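Local structure of ornithine aminotransferase (Plasmodium falciparum, 3LG0) at residues V359-L373 against C399-D411. The protein transfers the delta-amino group of ornithine to 2-oxoglutarate with the help of pyridoxal phosphate, yielding glutamate semialdehyde and glutamate, and works as a homodimer. Sequence-based numbering, arbitrary orientation.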
loop_
_atom_site.group_PDB
_atom_site.type_symbol
_atom_site.label_atom_id
_atom_site.label_comp_id
_atom_site.label_asym_id
_atom_site.label_seq_id
_atom_site.Cartn_x
_atom_site.Cartn_y
_atom_site.Cartn_z
ATOM N N VAL A 359 -34.336 13.347 4.020
ATOM C CA VAL A 359 -33.143 14.134 4.349
ATOM C C VAL A 359 -31.960 13.892 3.424
ATOM O O VAL A 359 -31.826 12.829 2.815
ATOM C CB VAL A 359 -32.658 13.877 5.778
ATOM C CG1 VAL A 359 -33.426 14.723 6.765
ATOM C CG2 VAL A 359 -32.751 12.390 6.110
ATOM N N ASN A 360 -31.099 14.898 3.334
ATOM C CA ASN A 360 -29.830 14.748 2.663
ATOM C C ASN A 360 -28.780 14.388 3.702
ATOM O O ASN A 360 -28.610 15.099 4.689
ATOM C CB ASN A 360 -29.446 16.027 1.934
ATOM C CG ASN A 360 -28.112 15.907 1.245
ATOM O OD1 ASN A 360 -27.063 16.004 1.886
ATOM N ND2 ASN A 360 -28.138 15.668 -0.066
ATOM N N VAL A 361 -28.086 13.276 3.481
ATOM C CA VAL A 361 -27.212 12.711 4.507
ATOM C C VAL A 361 -25.885 13.464 4.628
ATOM O O VAL A 361 -25.295 13.537 5.711
ATOM C CB VAL A 361 -26.995 11.191 4.290
ATOM C CG1 VAL A 361 -26.127 10.630 5.365
ATOM C CG2 VAL A 361 -28.323 10.470 4.318
ATOM N N TRP A 362 -25.423 14.026 3.519
ATOM C CA TRP A 362 -24.290 14.937 3.551
ATOM C C TRP A 362 -24.569 16.060 4.552
ATOM O O TRP A 362 -23.730 16.348 5.417
ATOM C CB TRP A 362 -24.031 15.512 2.153
ATOM C CG TRP A 362 -22.904 16.514 2.070
ATOM C CD1 TRP A 362 -23.016 17.877 2.043
ATOM C CD2 TRP A 362 -21.500 16.230 1.979
ATOM N NE1 TRP A 362 -21.776 18.455 1.946
ATOM C CE2 TRP A 362 -20.826 17.468 1.901
ATOM C CE3 TRP A 362 -20.747 15.049 1.953
ATOM C CZ2 TRP A 362 -19.435 17.563 1.807
ATOM C CZ3 TRP A 362 -19.355 15.146 1.864
ATOM C CH2 TRP A 362 -18.720 16.395 1.789
ATOM N N ASP A 363 -25.754 16.675 4.458
ATOM C CA ASP A 363 -26.120 17.761 5.380
ATOM C C ASP A 363 -26.141 17.301 6.834
ATOM O O ASP A 363 -25.734 18.031 7.737
ATOM C CB ASP A 363 -27.464 18.395 4.997
ATOM C CG ASP A 363 -27.407 19.120 3.657
ATOM O OD1 ASP A 363 -26.306 19.554 3.251
ATOM O OD2 ASP A 363 -28.460 19.251 2.994
ATOM N N ILE A 364 -26.602 16.075 7.059
ATOM C CA ILE A 364 -26.575 15.499 8.401
ATOM C C ILE A 364 -25.145 15.442 8.941
ATOM O O ILE A 364 -24.893 15.837 10.078
ATOM C CB ILE A 364 -27.249 14.103 8.437
ATOM C CG1 ILE A 364 -28.737 14.227 8.088
ATOM C CG2 ILE A 364 -27.059 13.450 9.801
ATOM C CD1 ILE A 364 -29.455 12.901 7.945
ATOM N N CYS A 365 -24.210 14.982 8.112
ATOM C CA CYS A 365 -22.802 14.923 8.500
ATOM C C CYS A 365 -22.234 16.310 8.777
ATOM O O CYS A 365 -21.504 16.511 9.747
ATOM C CB CYS A 365 -21.968 14.209 7.423
ATOM S SG CYS A 365 -22.378 12.469 7.240
ATOM N N LEU A 366 -22.574 17.269 7.924
ATOM C CA LEU A 366 -22.163 18.652 8.146
ATOM C C LEU A 366 -22.712 19.168 9.472
ATOM O O LEU A 366 -22.035 19.908 10.177
ATOM C CB LEU A 366 -22.623 19.561 7.003
ATOM C CG LEU A 366 -22.075 19.262 5.607
ATOM C CD1 LEU A 366 -22.505 20.337 4.611
ATOM C CD2 LEU A 366 -20.583 19.151 5.632
ATOM N N LYS A 367 -23.934 18.764 9.816
ATOM C CA LYS A 367 -24.530 19.184 11.084
ATOM C C LYS A 367 -23.859 18.510 12.283
ATOM O O LYS A 367 -23.658 19.139 13.330
ATOM C CB LYS A 367 -26.039 18.919 11.097
ATOM C CG LYS A 367 -26.818 19.740 12.120
ATOM C CD LYS A 367 -26.766 21.228 11.760
ATOM C CE LYS A 367 -27.547 22.080 12.751
ATOM N NZ LYS A 367 -27.489 23.527 12.405
ATOM N N PHE A 368 -23.522 17.229 12.140
ATOM C CA PHE A 368 -22.770 16.540 13.185
ATOM C C PHE A 368 -21.501 17.322 13.463
ATOM O O PHE A 368 -21.141 17.567 14.619
ATOM C CB PHE A 368 -22.367 15.112 12.764
ATOM C CG PHE A 368 -23.445 14.095 12.940
ATOM C CD1 PHE A 368 -24.192 14.056 14.099
ATOM C CD2 PHE A 368 -23.702 13.160 11.953
ATOM C CE1 PHE A 368 -25.189 13.109 14.271
ATOM C CE2 PHE A 368 -24.693 12.219 12.113
ATOM C CZ PHE A 368 -25.441 12.194 13.275
ATOM N N LYS A 369 -20.806 17.671 12.384
ATOM C CA LYS A 369 -19.544 18.364 12.482
ATOM C C LYS A 369 -19.734 19.656 13.267
ATOM O O LYS A 369 -19.013 19.918 14.237
ATOM C CB LYS A 369 -18.978 18.626 11.083
ATOM C CG LYS A 369 -17.617 19.313 11.060
ATOM C CD LYS A 369 -17.756 20.789 10.775
ATOM C CE LYS A 369 -16.403 21.472 10.764
ATOM N NZ LYS A 369 -16.541 22.927 10.504
ATOM N N GLU A 370 -20.726 20.442 12.854
ATOM C CA GLU A 370 -21.069 21.693 13.523
ATOM C C GLU A 370 -21.308 21.438 15.010
ATOM O O GLU A 370 -20.975 22.273 15.856
ATOM C CB GLU A 370 -22.315 22.285 12.868
ATOM C CG GLU A 370 -22.561 23.761 13.121
ATOM C CD GLU A 370 -23.865 24.250 12.478
ATOM O OE1 GLU A 370 -24.113 23.945 11.285
ATOM O OE2 GLU A 370 -24.642 24.937 13.171
ATOM N N ASN A 371 -21.866 20.266 15.318
ATOM C CA ASN A 371 -22.193 19.894 16.688
ATOM C C ASN A 371 -21.081 19.211 17.487
ATOM O O ASN A 371 -21.288 18.832 18.635
ATOM C CB ASN A 371 -23.475 19.069 16.713
ATOM C CG ASN A 371 -24.717 19.938 16.571
ATOM O OD1 ASN A 371 -25.777 19.486 16.127
ATOM N ND2 ASN A 371 -24.582 21.203 16.948
ATOM N N GLY A 372 -19.902 19.075 16.891
ATOM C CA GLY A 372 -18.755 18.537 17.606
ATOM C C GLY A 372 -18.446 17.058 17.385
ATOM O O GLY A 372 -17.706 16.454 18.148
ATOM N N LEU A 373 -19.003 16.468 16.337
ATOM C CA LEU A 373 -18.749 15.052 16.044
ATOM C C LEU A 373 -18.590 14.877 14.546
ATOM O O LEU A 373 -19.438 15.319 13.778
ATOM C CB LEU A 373 -19.894 14.173 16.572
ATOM C CG LEU A 373 -19.916 12.659 16.345
ATOM C CD1 LEU A 373 -20.634 11.963 17.515
ATOM C CD2 LEU A 373 -20.547 12.277 15.003
ATOM N N CYS A 399 -21.887 11.946 23.318
ATOM C CA CYS A 399 -22.035 11.759 21.880
ATOM C C CYS A 399 -23.464 11.422 21.535
ATOM O O CYS A 399 -23.972 11.835 20.490
ATOM C CB CYS A 399 -21.090 10.682 21.362
ATOM S SG CYS A 399 -19.390 11.229 21.361
ATOM N N THR A 400 -24.121 10.685 22.426
ATOM C CA THR A 400 -25.547 10.417 22.280
ATOM C C THR A 400 -26.354 11.723 22.245
ATOM O O THR A 400 -27.246 11.891 21.401
ATOM C CB THR A 400 -26.045 9.503 23.413
ATOM O OG1 THR A 400 -25.353 8.247 23.342
ATOM C CG2 THR A 400 -27.544 9.268 23.300
ATOM N N GLU A 401 -26.039 12.651 23.150
ATOM C CA GLU A 401 -26.716 13.953 23.160
ATOM C C GLU A 401 -26.549 14.583 21.785
ATOM O O GLU A 401 -27.498 15.110 21.199
ATOM C CB GLU A 401 -26.109 14.898 24.207
ATOM C CG GLU A 401 -25.997 14.338 25.616
ATOM C CD GLU A 401 -27.166 14.728 26.503
ATOM O OE1 GLU A 401 -28.325 14.619 26.044
ATOM O OE2 GLU A 401 -26.927 15.141 27.660
ATOM N N ILE A 402 -25.320 14.519 21.279
ATOM C CA ILE A 402 -24.972 15.178 20.038
ATOM C C ILE A 402 -25.745 14.587 18.878
ATOM O O ILE A 402 -26.336 15.318 18.092
ATOM C CB ILE A 402 -23.460 15.111 19.784
ATOM C CG1 ILE A 402 -22.721 15.959 20.821
ATOM C CG2 ILE A 402 -23.128 15.572 18.372
ATOM C CD1 ILE A 402 -21.205 15.874 20.740
ATOM N N ILE A 403 -25.743 13.261 18.775
ATOM C CA ILE A 403 -26.510 12.569 17.743
ATOM C C ILE A 403 -28.011 12.889 17.804
ATOM O O ILE A 403 -28.644 13.149 16.775
ATOM C CB ILE A 403 -26.310 11.044 17.828
ATOM C CG1 ILE A 403 -24.840 10.697 17.596
ATOM C CG2 ILE A 403 -27.194 10.340 16.821
ATOM C CD1 ILE A 403 -24.499 9.279 17.908
ATOM N N VAL A 404 -28.580 12.866 19.007
ATOM C CA VAL A 404 -30.001 13.142 19.178
ATOM C C VAL A 404 -30.354 14.579 18.757
ATOM O O VAL A 404 -31.306 14.811 18.004
ATOM C CB VAL A 404 -30.433 12.900 20.638
ATOM C CG1 VAL A 404 -31.871 13.349 20.857
ATOM C CG2 VAL A 404 -30.281 11.441 20.989
ATOM N N LYS A 405 -29.564 15.534 19.236
ATOM C CA LYS A 405 -29.742 16.948 18.896
ATOM C C LYS A 405 -29.656 17.197 17.388
ATOM O O LYS A 405 -30.381 18.042 16.855
ATOM C CB LYS A 405 -28.691 17.786 19.638
ATOM C CG LYS A 405 -28.674 19.265 19.282
ATOM C CD LYS A 405 -27.514 19.964 19.993
ATOM C CE LYS A 405 -27.389 21.413 19.562
ATOM N NZ LYS A 405 -26.113 21.989 20.062
ATOM N N THR A 406 -28.780 16.457 16.702
ATOM C CA THR A 406 -28.564 16.654 15.262
ATOM C C THR A 406 -29.717 16.072 14.455
ATOM O O THR A 406 -30.197 16.695 13.508
ATOM C CB THR A 406 -27.220 16.043 14.761
ATOM O OG1 THR A 406 -26.121 16.623 15.471
ATOM C CG2 THR A 406 -27.016 16.293 13.252
ATOM N N VAL A 407 -30.161 14.878 14.834
ATOM C CA VAL A 407 -31.334 14.286 14.203
ATOM C C VAL A 407 -32.559 15.157 14.469
ATOM O O VAL A 407 -33.352 15.410 13.566
ATOM C CB VAL A 407 -31.603 12.864 14.714
ATOM C CG1 VAL A 407 -32.879 12.319 14.087
ATOM C CG2 VAL A 407 -30.421 11.950 14.395
ATOM N N LYS A 408 -32.696 15.616 15.709
ATOM C CA LYS A 408 -33.811 16.468 16.113
ATOM C C LYS A 408 -33.985 17.632 15.142
ATOM O O LYS A 408 -35.089 17.908 14.682
ATOM C CB LYS A 408 -33.577 16.998 17.528
ATOM C CG LYS A 408 -34.821 17.534 18.223
ATOM C CD LYS A 408 -34.434 18.292 19.481
ATOM C CE LYS A 408 -35.666 18.811 20.235
ATOM N NZ LYS A 408 -36.499 19.780 19.453
ATOM N N PHE A 409 -32.875 18.290 14.824
ATOM C CA PHE A 409 -32.860 19.401 13.874
ATOM C C PHE A 409 -33.528 19.067 12.543
ATOM O O PHE A 409 -34.374 19.825 12.068
ATOM C CB PHE A 409 -31.422 19.892 13.646
ATOM C CG PHE A 409 -31.295 20.950 12.583
ATOM C CD1 PHE A 409 -31.621 22.271 12.858
ATOM C CD2 PHE A 409 -30.848 20.624 11.315
ATOM C CE1 PHE A 409 -31.507 23.244 11.890
ATOM C CE2 PHE A 409 -30.735 21.590 10.329
ATOM C CZ PHE A 409 -31.061 22.908 10.617
ATOM N N PHE A 410 -33.162 17.944 11.934
ATOM C CA PHE A 410 -33.802 17.550 10.680
ATOM C C PHE A 410 -35.265 17.121 10.833
ATOM O O PHE A 410 -36.056 17.268 9.903
ATOM C CB PHE A 410 -32.984 16.483 9.945
ATOM C CG PHE A 410 -31.714 17.021 9.376
ATOM C CD1 PHE A 410 -31.703 17.620 8.131
ATOM C CD2 PHE A 410 -30.545 16.995 10.118
ATOM C CE1 PHE A 410 -30.540 18.155 7.626
ATOM C CE2 PHE A 410 -29.389 17.522 9.622
ATOM C CZ PHE A 410 -29.381 18.103 8.372
ATOM N N ASP A 411 -35.620 16.589 12.000
ATOM C CA ASP A 411 -37.010 16.231 12.258
ATOM C C ASP A 411 -37.843 17.501 12.401
ATOM O O ASP A 411 -38.902 17.617 11.807
ATOM C CB ASP A 411 -37.137 15.370 13.520
ATOM C CG ASP A 411 -36.776 13.901 13.273
ATOM O OD1 ASP A 411 -36.988 13.388 12.145
ATOM O OD2 ASP A 411 -36.278 13.256 14.224
#
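Phe-410 is the biggest bump on helix 399-411, and it fills the hollow between Val-359 and the first turn of helix 361-370. Its CZ pushes in as far as the backbone carbon C of Asp-363, 3.7 Å away. One face of the ring lies under Ile-364, whose CG1 makes a CH-pi contact 3.9 Å from the ring centroid; CD2 of Phe-409 sits over the opposite face, toward the rim. Val-359 CG1 closes in obliquely, 3.6 Å from Phe-410 CD1.

One turn back, Thr-406 makes the next bump. With CG2 anti to the backbone N, its methyl slips between Lys-367 CB, at 3.5 Å, and one face of the Phe-368 ring, while Ile-403 CA meets that ring at its edge. Lys-367 itself bends at chi2 (66°), carrying CE over the middle of the Phe-409 ring and NZ into a cation-pi contact, 4.1 Å from the centroid and 14° off the normal. Glu-370 OE2 forms a salt bridge with the same ammonium.

These two helices, their axes approaching to 9.6 Å, with N-to-C directions 134° apart, belong to the C-terminal domain of the class-III, fold-type I aminotransferase, lying against its sheet: Phe-368 also rests on Thr-375 and Val-383, Ile-403 on Leu-385.

Helix 361-370 ends in a Schellman motif at Gly-372. There Thr-406 OG1 is 3.0 Å from Asn-371 OD1 and 2.9 Å from Ile-402 O, two acceptors competing for its one proton. The CD1 end of Ile-402 presses on Asn-371 O, its CG2 fitting between Asn-371 CB and Leu-373 CB. Beyond it, Leu-373 reaches CD1 into the notch between Cys-399 and Ile-403.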